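Local coordinates for protein glycosyl hydrolase BlGH5_18 (Bifidobacterium longum subsp. infantis, PDB 7LQX) that probably hydrolyses glycosidic bonds of N-glycans, most likely the beta-mannosidic linkage of their core, as a family 5 glycosidase, at residues W311-V317 with H329-D335; H34-H38 with M321-P325; P385-E391 with P431-Y437. All blocks are in the same frame, centred on the assembly; numbering follows the deposited sequence.

Contact 1. Residues W311-V317 with H329-D335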
loop_
_atom_site.group_PDB
_atom_site.type_symbol
_atom_site.label_atom_id
_atom_site.label_comp_id
_atom_site.label_asym_id
_atom_site.label_seq_id
_atom_site.Cartn_x
_atom_site.Cartn_y
_atom_site.Cartn_z
ATOM N N TRP A 311 -13.586 4.289 -23.852
ATOM C CA TRP A 311 -14.476 4.890 -22.867
ATOM C C TRP A 311 -14.034 4.505 -21.455
ATOM O O TRP A 311 -13.606 3.376 -21.211
ATOM C CB TRP A 311 -15.953 4.482 -23.127
ATOM C CG TRP A 311 -16.837 5.524 -22.521
ATOM C CD1 TRP A 311 -17.454 5.488 -21.299
ATOM C CD2 TRP A 311 -17.131 6.805 -23.079
ATOM N NE1 TRP A 311 -18.123 6.668 -21.077
ATOM C CE2 TRP A 311 -17.936 7.494 -22.154
ATOM C CE3 TRP A 311 -16.799 7.436 -24.284
ATOM C CZ2 TRP A 311 -18.402 8.781 -22.389
ATOM C CZ3 TRP A 311 -17.264 8.714 -24.509
ATOM C CH2 TRP A 311 -18.052 9.373 -23.565
ATOM N N TRP A 312 -14.095 5.466 -20.529
ATOM C CA TRP A 312 -13.953 5.188 -19.099
ATOM C C TRP A 312 -15.368 5.177 -18.518
ATOM O O TRP A 312 -15.968 6.241 -18.374
ATOM C CB TRP A 312 -13.094 6.240 -18.371
ATOM C CG TRP A 312 -12.898 5.743 -16.986
ATOM C CD1 TRP A 312 -13.793 5.818 -15.962
ATOM C CD2 TRP A 312 -11.781 4.998 -16.490
ATOM N NE1 TRP A 312 -13.307 5.165 -14.859
ATOM C CE2 TRP A 312 -12.068 4.660 -15.154
ATOM C CE3 TRP A 312 -10.561 4.593 -17.044
ATOM C CZ2 TRP A 312 -11.179 3.929 -14.362
ATOM C CZ3 TRP A 312 -9.681 3.872 -16.263
ATOM C CH2 TRP A 312 -9.996 3.543 -14.935
ATOM N N CYS A 313 -15.916 4.001 -18.162
ATOM C CA CYS A 313 -15.248 2.711 -18.101
ATOM C C CYS A 313 -16.258 1.622 -18.475
ATOM O O CYS A 313 -17.430 1.907 -18.751
ATOM C CB CYS A 313 -14.703 2.439 -16.704
ATOM S SG CYS A 313 -15.867 2.728 -15.365
ATOM N N SER A 314 -15.825 0.365 -18.486
ATOM C CA SER A 314 -16.726 -0.695 -18.923
ATOM C C SER A 314 -17.866 -0.892 -17.933
ATOM O O SER A 314 -19.032 -0.954 -18.331
ATOM C CB SER A 314 -15.958 -1.998 -19.144
ATOM O OG SER A 314 -15.444 -2.516 -17.936
ATOM N N HIS A 315 -17.549 -0.999 -16.640
ATOM C CA HIS A 315 -18.508 -1.419 -15.623
ATOM C C HIS A 315 -18.525 -0.460 -14.442
ATOM O O HIS A 315 -17.475 -0.038 -13.954
ATOM C CB HIS A 315 -18.155 -2.839 -15.132
ATOM C CG HIS A 315 -18.387 -3.907 -16.155
ATOM N ND1 HIS A 315 -17.547 -4.117 -17.230
ATOM C CD2 HIS A 315 -19.387 -4.811 -16.277
ATOM C CE1 HIS A 315 -18.012 -5.116 -17.958
ATOM N NE2 HIS A 315 -19.132 -5.549 -17.407
ATOM N N ASP A 316 -19.733 -0.129 -13.982
ATOM C CA ASP A 316 -19.895 0.659 -12.767
ATOM C C ASP A 316 -19.104 0.034 -11.621
ATOM O O ASP A 316 -18.869 -1.178 -11.587
ATOM C CB ASP A 316 -21.375 0.712 -12.366
ATOM C CG ASP A 316 -22.179 1.728 -13.156
ATOM O OD1 ASP A 316 -21.606 2.466 -13.976
ATOM O OD2 ASP A 316 -23.412 1.773 -12.955
ATOM N N VAL A 317 -18.668 0.872 -10.685
ATOM C CA VAL A 317 -17.982 0.383 -9.493
ATOM C C VAL A 317 -19.021 -0.053 -8.471
ATOM O O VAL A 317 -19.942 0.703 -8.146
ATOM C CB VAL A 317 -17.068 1.466 -8.898
ATOM C CG1 VAL A 317 -16.300 0.907 -7.705
ATOM C CG2 VAL A 317 -16.128 2.008 -9.952
ATOM N N HIS A 329 -18.731 5.735 -9.270
ATOM C CA HIS A 329 -19.458 4.486 -9.337
ATOM C C HIS A 329 -20.239 4.347 -10.636
ATOM O O HIS A 329 -20.457 3.221 -11.102
ATOM C CB HIS A 329 -20.432 4.385 -8.174
ATOM C CG HIS A 329 -19.779 4.143 -6.849
ATOM N ND1 HIS A 329 -19.499 2.878 -6.380
ATOM C CD2 HIS A 329 -19.372 5.001 -5.882
ATOM C CE1 HIS A 329 -18.940 2.967 -5.187
ATOM N NE2 HIS A 329 -18.856 4.243 -4.859
ATOM N N ALA A 330 -20.677 5.468 -11.220
ATOM C CA ALA A 330 -21.640 5.483 -12.316
ATOM C C ALA A 330 -20.993 5.663 -13.685
ATOM O O ALA A 330 -21.708 5.826 -14.680
ATOM C CB ALA A 330 -22.671 6.593 -12.084
ATOM N N LEU A 331 -19.664 5.621 -13.763
ATOM C CA LEU A 331 -18.962 5.874 -15.020
ATOM C C LEU A 331 -19.011 4.710 -15.998
ATOM O O LEU A 331 -18.521 4.847 -17.123
ATOM C CB LEU A 331 -17.514 6.278 -14.736
ATOM C CG LEU A 331 -17.337 7.725 -14.272
ATOM C CD1 LEU A 331 -15.920 7.922 -13.733
ATOM C CD2 LEU A 331 -17.613 8.715 -15.377
ATOM N N GLY A 332 -19.630 3.591 -15.641
ATOM C CA GLY A 332 -19.662 2.457 -16.535
ATOM C C GLY A 332 -20.627 2.612 -17.696
ATOM O O GLY A 332 -21.574 3.404 -17.685
ATOM N N LEU A 333 -20.370 1.783 -18.715
ATOM C CA LEU A 333 -21.324 1.526 -19.785
ATOM C C LEU A 333 -22.303 0.426 -19.395
ATOM O O LEU A 333 -23.406 0.363 -19.944
ATOM C CB LEU A 333 -20.573 1.106 -21.050
ATOM C CG LEU A 333 -19.566 2.096 -21.621
ATOM C CD1 LEU A 333 -18.951 1.479 -22.879
ATOM C CD2 LEU A 333 -20.209 3.429 -21.906
ATOM N N PHE A 334 -21.894 -0.449 -18.478
ATOM C CA PHE A 334 -22.737 -1.466 -17.872
ATOM C C PHE A 334 -22.875 -1.130 -16.396
ATOM O O PHE A 334 -21.949 -0.585 -15.784
ATOM C CB PHE A 334 -22.092 -2.853 -17.970
ATOM C CG PHE A 334 -21.923 -3.344 -19.367
ATOM C CD1 PHE A 334 -22.938 -4.039 -19.998
ATOM C CD2 PHE A 334 -20.753 -3.111 -20.060
ATOM C CE1 PHE A 334 -22.786 -4.495 -21.294
ATOM C CE2 PHE A 334 -20.598 -3.561 -21.363
ATOM C CZ PHE A 334 -21.613 -4.251 -21.978
ATOM N N ASP A 335 -24.031 -1.448 -15.821
ATOM C CA ASP A 335 -24.248 -1.206 -14.401
ATOM C C ASP A 335 -23.551 -2.285 -13.573
ATOM O O ASP A 335 -22.924 -3.208 -14.098
ATOM C CB ASP A 335 -25.735 -1.013 -14.101
ATOM C CG ASP A 335 -26.561 -2.254 -14.326
ATOM O OD1 ASP A 335 -26.041 -3.386 -14.197
ATOM O OD2 ASP A 335 -27.766 -2.085 -14.624
HETATM O O HOH W 1 -18.893 7.410 -18.424
#
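Asp316 OD1 accepts the amide of Gly332, N to OD1 2.8 Å, and forms a salt bridge with Lys341, which also donates to Gly332 O. The backbone amide of Asp316 is used on Phe334 O at 2.9 Å, in a bond that is close to straight (163°). Phe334 N in turn donates to Ser314 O, and Leu333 N is taken mainly by Cys313 O, with a weak second approach to Ser314 O. At the far end Val317 and His329 bond twice: Val317 N to His329 O, and the imidazole nitrogen His329 ND1 to Val317 O at 2.8 Å. The oxygen lies in the imidazole plane, yet the nitrogen stands well above the carbonyl plane.

The segment 311-317 lies on strand 306-312, the eighth of a (beta/alpha)8 barrel, and has a cis peptide between Trp312 and Cys313, as in other clan GH-A glycosidases. Just past that bond, Cys313 N donates to Leu331 O, with N and O 2.9 Å apart. A water that accepts from Trp311 NE1 sits beside the same oxygen.

Apolar contacts fill in around these bonds. Leu333 CD2 packs against Trp311 CD1 at 3.5 Å, the two side chains crossing nearly at right angles, and Leu331 CD1 touches Trp312 CD1. The imidazole of His315 forms an offset stack with Phe334, centroids 5.0 Å apart and planes at 19°; its ND1 shares a hydrogen bond with Ser314 OG at 2.7 Å, which restrains the rotation of the ring.

Contact 2. Residues H34-H38 with M321-P325. With SO4 (sulfate ion), chain G; EDO (1,2-ethanediol), chain B.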
loop_
_atom_site.group_PDB
_atom_site.type_symbol
_atom_site.label_atom_id
_atom_site.label_comp_id
_atom_site.label_asym_id
_atom_site.label_seq_id
_atom_site.Cartn_x
_atom_site.Cartn_y
_atom_site.Cartn_z
ATOM N N HIS A 34 -16.440 -8.011 -10.965
ATOM C CA HIS A 34 -16.309 -8.753 -9.712
ATOM C C HIS A 34 -15.059 -8.269 -8.986
ATOM O O HIS A 34 -13.979 -8.854 -9.113
ATOM C CB HIS A 34 -16.299 -10.249 -9.995
ATOM C CG HIS A 34 -17.638 -10.794 -10.391
ATOM N ND1 HIS A 34 -18.374 -10.283 -11.439
ATOM C CD2 HIS A 34 -18.373 -11.804 -9.874
ATOM C CE1 HIS A 34 -19.505 -10.955 -11.550
ATOM N NE2 HIS A 34 -19.532 -11.880 -10.607
ATOM N N GLY A 35 -15.220 -7.200 -8.213
ATOM C CA GLY A 35 -14.171 -6.699 -7.364
ATOM C C GLY A 35 -13.428 -5.466 -7.842
ATOM O O GLY A 35 -12.494 -5.040 -7.159
ATOM N N TRP A 36 -13.812 -4.871 -8.965
ATOM C CA TRP A 36 -13.076 -3.703 -9.453
ATOM C C TRP A 36 -11.603 -4.109 -9.578
ATOM O O TRP A 36 -11.297 -5.251 -9.905
ATOM C CB TRP A 36 -13.365 -2.515 -8.554
ATOM C CG TRP A 36 -12.888 -1.164 -9.045
ATOM C CD1 TRP A 36 -13.361 -0.461 -10.117
ATOM C CD2 TRP A 36 -11.863 -0.351 -8.455
ATOM N NE1 TRP A 36 -12.693 0.738 -10.229
ATOM C CE2 TRP A 36 -11.763 0.824 -9.225
ATOM C CE3 TRP A 36 -11.010 -0.511 -7.365
ATOM C CZ2 TRP A 36 -10.854 1.841 -8.924
ATOM C CZ3 TRP A 36 -10.099 0.502 -7.066
ATOM C CH2 TRP A 36 -10.036 1.665 -7.844
ATOM N N PHE A 37 -10.669 -3.194 -9.319
ATOM C CA PHE A 37 -9.251 -3.571 -9.364
ATOM C C PHE A 37 -8.791 -4.322 -8.131
ATOM O O PHE A 37 -7.611 -4.679 -8.048
ATOM C CB PHE A 37 -8.392 -2.353 -9.682
ATOM C CG PHE A 37 -8.773 -1.721 -10.982
ATOM C CD1 PHE A 37 -8.655 -2.434 -12.163
ATOM C CD2 PHE A 37 -9.309 -0.454 -11.025
ATOM C CE1 PHE A 37 -9.040 -1.870 -13.367
ATOM C CE2 PHE A 37 -9.697 0.112 -12.225
ATOM C CZ PHE A 37 -9.557 -0.600 -13.396
ATOM N N HIS A 38 -9.694 -4.607 -7.201
ATOM C CA HIS A 38 -9.436 -5.602 -6.168
ATOM C C HIS A 38 -9.638 -7.021 -6.687
ATOM O O HIS A 38 -9.316 -7.979 -5.976
ATOM C CB HIS A 38 -10.299 -5.293 -4.942
ATOM C CG HIS A 38 -10.295 -3.841 -4.571
ATOM N ND1 HIS A 38 -9.129 -3.124 -4.409
ATOM C CD2 HIS A 38 -11.307 -2.959 -4.385
ATOM C CE1 HIS A 38 -9.423 -1.870 -4.109
ATOM N NE2 HIS A 38 -10.738 -1.744 -4.087
HETATM N N MSE A 321 -18.508 -0.600 -2.333
HETATM C CA MSE A 321 -17.204 0.003 -2.073
HETATM C C MSE A 321 -17.356 1.454 -1.693
HETATM O O MSE A 321 -18.182 2.169 -2.257
HETATM C CB MSE A 321 -16.320 -0.149 -3.299
HETATM C CG MSE A 321 -16.017 -1.605 -3.614
HETATM SE SE MSE A 321 -14.965 -1.775 -5.160
HETATM C CE MSE A 321 -14.955 -3.718 -5.214
ATOM N N SER A 322 -16.549 1.885 -0.724
ATOM C CA SER A 322 -16.647 3.216 -0.150
ATOM C C SER A 322 -15.429 4.073 -0.479
ATOM O O SER A 322 -14.416 3.609 -1.021
ATOM C CB SER A 322 -16.808 3.132 1.374
ATOM O OG SER A 322 -17.964 2.394 1.732
ATOM N N ASP A 323 -15.556 5.358 -0.143
ATOM C CA ASP A 323 -14.523 6.374 -0.245
ATOM C C ASP A 323 -14.243 6.810 -1.676
ATOM O O ASP A 323 -13.415 7.692 -1.867
ATOM C CB ASP A 323 -13.226 6.001 0.493
ATOM C CG ASP A 323 -13.455 5.798 1.981
ATOM O OD1 ASP A 323 -14.210 6.585 2.589
ATOM O OD2 ASP A 323 -12.902 4.836 2.535
ATOM N N PHE A 324 -14.920 6.250 -2.668
ATOM C CA PHE A 324 -14.822 6.815 -3.993
ATOM C C PHE A 324 -15.618 8.115 -4.038
ATOM O O PHE A 324 -16.721 8.179 -3.483
ATOM C CB PHE A 324 -15.464 5.907 -5.033
ATOM C CG PHE A 324 -14.659 4.713 -5.401
ATOM C CD1 PHE A 324 -14.714 3.569 -4.643
ATOM C CD2 PHE A 324 -13.865 4.720 -6.531
ATOM C CE1 PHE A 324 -13.990 2.459 -4.997
ATOM C CE2 PHE A 324 -13.142 3.614 -6.887
ATOM C CZ PHE A 324 -13.203 2.482 -6.127
ATOM N N PRO A 325 -15.128 9.139 -4.729
ATOM C CA PRO A 325 -16.020 10.227 -5.139
ATOM C C PRO A 325 -17.255 9.619 -5.774
ATOM O O PRO A 325 -17.132 8.731 -6.631
ATOM C CB PRO A 325 -15.182 11.007 -6.161
ATOM C CG PRO A 325 -13.756 10.731 -5.767
ATOM C CD PRO A 325 -13.760 9.305 -5.256
HETATM S S SO4 G . -19.103 6.506 0.598
HETATM O O1 SO4 G . -19.972 6.209 1.734
HETATM O O2 SO4 G . -17.736 6.628 1.081
HETATM O O3 SO4 G . -19.223 5.438 -0.395
HETATM O O4 SO4 G . -19.484 7.773 -0.016
HETATM C C1 EDO B . -12.184 -9.841 -4.885
HETATM O O1 EDO B . -13.271 -8.918 -4.979
HETATM C C2 EDO B . -11.413 -9.610 -3.591
HETATM O O2 EDO B . -10.988 -8.245 -3.503
#
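The indole of Trp36 is flanked on both faces. Phe37, its neighbour in sequence, brings CD2 over one face; against the opposite face Phe324 sets its edge, a T-shaped pair with the phenyl ring and the six-membered ring of the indole at 87° and their centroids 4.8 Å apart. Closest are Phe324 CE2 and Trp36 CZ2, at 3.5 Å. His38 CE1 stands at the indole edge, and its own ring face receives Trp36 CE3.

Met321, present as selenomethionine, runs beside this group with its chain extended beyond CG. Its chi2 (178°) sends SE outward to pack on Trp36 CB at 3.8 Å, in an oblique Met-aromatic contact with the five-membered ring of Trp36, 5.2 Å from SE to the centroid. Its chi3 (-176°) carries CE on to Gly35 O at 3.4 Å and to the edge of the His38 ring. No hydrogen bond joins the two segments. Asp323 N binds a sulfate and His38 O an ethanediol, which also bonds Trp78 of the second subunit; both are probably from the crystallisation liquor.

Arg76 of that subunit forms a salt bridge with Asp323. Within the chain, the contact joins the loop between strand 25-29 and helix 45-57 to the one between strand 306-312 and helix 342-354, beside strand 109-110, whose Leu110 touches Trp36.

Contact 3. Residues P385-E391 with P431-Y437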
loop_
_atom_site.group_PDB
_atom_site.type_symbol
_atom_site.label_atom_id
_atom_site.label_comp_id
_atom_site.label_asym_id
_atom_site.label_seq_id
_atom_site.Cartn_x
_atom_site.Cartn_y
_atom_site.Cartn_z
ATOM N N PRO A 385 -8.970 25.255 -19.135
ATOM C CA PRO A 385 -10.332 25.807 -19.119
ATOM C C PRO A 385 -10.383 27.209 -18.522
ATOM O O PRO A 385 -9.913 27.447 -17.408
ATOM C CB PRO A 385 -11.108 24.793 -18.266
ATOM C CG PRO A 385 -10.366 23.512 -18.442
ATOM C CD PRO A 385 -8.909 23.902 -18.542
ATOM N N GLY A 386 -10.976 28.136 -19.277
ATOM C CA GLY A 386 -11.013 29.533 -18.909
ATOM C C GLY A 386 -9.842 30.349 -19.410
ATOM O O GLY A 386 -9.850 31.576 -19.258
ATOM N N GLY A 387 -8.829 29.701 -19.996
ATOM C CA GLY A 387 -7.655 30.391 -20.481
ATOM C C GLY A 387 -7.859 30.989 -21.859
ATOM O O GLY A 387 -8.801 30.674 -22.583
ATOM N N SER A 388 -6.926 31.863 -22.244
ATOM C CA SER A 388 -7.079 32.614 -23.484
ATOM C C SER A 388 -6.917 31.738 -24.723
ATOM O O SER A 388 -7.629 31.932 -25.714
ATOM C CB SER A 388 -6.081 33.772 -23.497
ATOM O OG SER A 388 -4.789 33.331 -23.113
ATOM N N ILE A 389 -5.969 30.799 -24.716
ATOM C CA ILE A 389 -5.824 29.890 -25.854
ATOM C C ILE A 389 -7.061 29.012 -25.977
ATOM O O ILE A 389 -7.625 28.838 -27.064
ATOM C CB ILE A 389 -4.554 29.034 -25.705
ATOM C CG1 ILE A 389 -3.286 29.885 -25.794
ATOM C CG2 ILE A 389 -4.530 27.932 -26.765
ATOM C CD1 ILE A 389 -2.993 30.458 -27.185
ATOM N N PHE A 390 -7.485 28.429 -24.852
ATOM C CA PHE A 390 -8.682 27.598 -24.796
ATOM C C PHE A 390 -9.867 28.323 -25.405
ATOM O O PHE A 390 -10.546 27.793 -26.288
ATOM C CB PHE A 390 -8.925 27.273 -23.316
ATOM C CG PHE A 390 -9.994 26.238 -23.041
ATOM C CD1 PHE A 390 -11.337 26.589 -23.031
ATOM C CD2 PHE A 390 -9.648 24.935 -22.725
ATOM C CE1 PHE A 390 -12.318 25.645 -22.748
ATOM C CE2 PHE A 390 -10.627 23.993 -22.430
ATOM C CZ PHE A 390 -11.960 24.349 -22.453
ATOM N N GLU A 391 -10.110 29.561 -24.975
ATOM C CA GLU A 391 -11.303 30.274 -25.428
ATOM C C GLU A 391 -11.205 30.718 -26.882
ATOM O O GLU A 391 -12.215 30.699 -27.593
ATOM C CB GLU A 391 -11.613 31.423 -24.474
ATOM C CG GLU A 391 -11.985 30.876 -23.100
ATOM C CD GLU A 391 -12.594 31.878 -22.145
ATOM O OE1 GLU A 391 -12.467 33.102 -22.359
ATOM O OE2 GLU A 391 -13.199 31.417 -21.157
ATOM N N PRO A 431 -2.649 37.182 -23.138
ATOM C CA PRO A 431 -2.855 35.867 -22.515
ATOM C C PRO A 431 -3.341 35.958 -21.077
ATOM O O PRO A 431 -3.026 36.898 -20.343
ATOM C CB PRO A 431 -1.464 35.219 -22.583
ATOM C CG PRO A 431 -0.796 35.899 -23.748
ATOM C CD PRO A 431 -1.278 37.329 -23.666
ATOM N N HIS A 432 -4.113 34.952 -20.676
ATOM C CA HIS A 432 -4.533 34.820 -19.289
ATOM C C HIS A 432 -4.758 33.347 -18.983
ATOM O O HIS A 432 -4.999 32.529 -19.879
ATOM C CB HIS A 432 -5.773 35.655 -18.955
ATOM C CG HIS A 432 -6.984 35.309 -19.757
ATOM N ND1 HIS A 432 -7.779 34.219 -19.477
ATOM C CD2 HIS A 432 -7.543 35.916 -20.828
ATOM C CE1 HIS A 432 -8.777 34.170 -20.342
ATOM N NE2 HIS A 432 -8.652 35.184 -21.177
ATOM N N GLY A 433 -4.702 33.024 -17.692
ATOM C CA GLY A 433 -4.663 31.652 -17.242
ATOM C C GLY A 433 -6.018 30.981 -17.200
ATOM O O GLY A 433 -7.055 31.555 -17.527
ATOM N N ALA A 434 -5.991 29.725 -16.751
ATOM C CA ALA A 434 -7.145 28.827 -16.804
ATOM C C ALA A 434 -7.999 29.022 -15.558
ATOM O O ALA A 434 -7.977 28.233 -14.612
ATOM C CB ALA A 434 -6.665 27.387 -16.926
ATOM N N LYS A 435 -8.808 30.080 -15.586
ATOM C CA LYS A 435 -9.521 30.476 -14.378
ATOM C C LYS A 435 -10.490 29.410 -13.880
ATOM O O LYS A 435 -10.782 29.367 -12.681
ATOM C CB LYS A 435 -10.255 31.793 -14.609
ATOM C CG LYS A 435 -11.154 31.802 -15.821
ATOM C CD LYS A 435 -11.926 33.113 -15.907
ATOM C CE LYS A 435 -12.573 33.292 -17.265
ATOM N NZ LYS A 435 -11.555 33.591 -18.305
ATOM N N TYR A 436 -11.016 28.554 -14.758
ATOM C CA TYR A 436 -11.959 27.533 -14.318
ATOM C C TYR A 436 -11.280 26.236 -13.902
ATOM O O TYR A 436 -11.862 25.454 -13.146
ATOM C CB TYR A 436 -12.971 27.222 -15.420
ATOM C CG TYR A 436 -13.749 28.420 -15.911
ATOM C CD1 TYR A 436 -14.282 29.348 -15.021
ATOM C CD2 TYR A 436 -13.947 28.627 -17.268
ATOM C CE1 TYR A 436 -15.001 30.451 -15.480
ATOM C CE2 TYR A 436 -14.661 29.719 -17.732
ATOM C CZ TYR A 436 -15.177 30.629 -16.840
ATOM O OH TYR A 436 -15.877 31.707 -17.330
ATOM N N TYR A 437 -10.080 25.974 -14.401
ATOM C CA TYR A 437 -9.320 24.814 -13.961
ATOM C C TYR A 437 -8.859 25.009 -12.532
ATOM O O TYR A 437 -9.005 24.118 -11.689
ATOM C CB TYR A 437 -8.101 24.709 -14.863
ATOM C CG TYR A 437 -7.262 23.466 -14.798
ATOM C CD1 TYR A 437 -7.762 22.240 -15.208
ATOM C CD2 TYR A 437 -5.930 23.539 -14.421
ATOM C CE1 TYR A 437 -6.971 21.115 -15.203
ATOM C CE2 TYR A 437 -5.130 22.426 -14.415
ATOM C CZ TYR A 437 -5.649 21.216 -14.811
ATOM O OH TYR A 437 -4.843 20.104 -14.823
HETATM O O HOH W 2 -15.305 32.529 -19.923
HETATM O O HOH W 3 -10.394 34.598 -23.490
HETATM O O HOH W 4 -12.690 34.911 -20.362
#
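Ser388 and His432 exchange a reciprocal pair of hydrogen bonds: Ser388 N donates to His432 O at 3.1 Å, while His432 N donates to Ser388 OG at 3.0 Å. With chi1 at 47° the hydroxyl sits between the backbone N and the carbonyl carbon of its own residue, where His432 N meets it, and it is also hydrogen-bonded to Asp428. A second set gathers on Pro385 O, which takes Tyr436 N at 3.1 Å and Tyr437 N weakly. Lys435 bends at its last torsion to put NZ on a lone pair of Gly386 O, 2.8 Å away.

Charge plays a looser part. Glu391 OE2 and Lys435 NZ form only a long salt bridge, at 3.9 Å. Waters do more: one joins Glu391 OE1 to Lys435 NZ, another OE1 to His432 NE2, a third OE2 to Tyr436 OH. The same OE2 is held by Tyr243.

Packing completes the joint. Ser388 CB lies over the His432 ring, a CH-pi contact; Gly386 CA touches Tyr436 CD2 at 3.5 Å; and Pro385 CD rests on Tyr437 CB.

Gly387 is the N-cap of helix 388-399, and an inverse gamma turn centred on Ala434 leads into a weakly bonded helix from about 435 onward, both within the C-terminal part of the chain that carries the small parallel sheet of strands 365-369, 403-407 and 424-426.

In the fold
Contacts 1 and 2 adjoin, their centres about 12 Å apart, and both draw on the long excursion between strand 306-312 and helix 342-354. Val317 CG2 packs on Trp36 NE1 at 3.7 Å, and His329 CE1 lies 3.1 Å from Met321 O, so the two contacts pack directly on each other. An ethanediol about 3 Å from the side chain of Trp312 is consistent with a pocket at this C-terminal end of the strands, where family 5 enzymes hold their active site. Contact 3 stands apart: its centre is about 30 Å from that of contact 1 and about 34 Å from that of contact 2, with nearest atoms about 16 and 15 Å away.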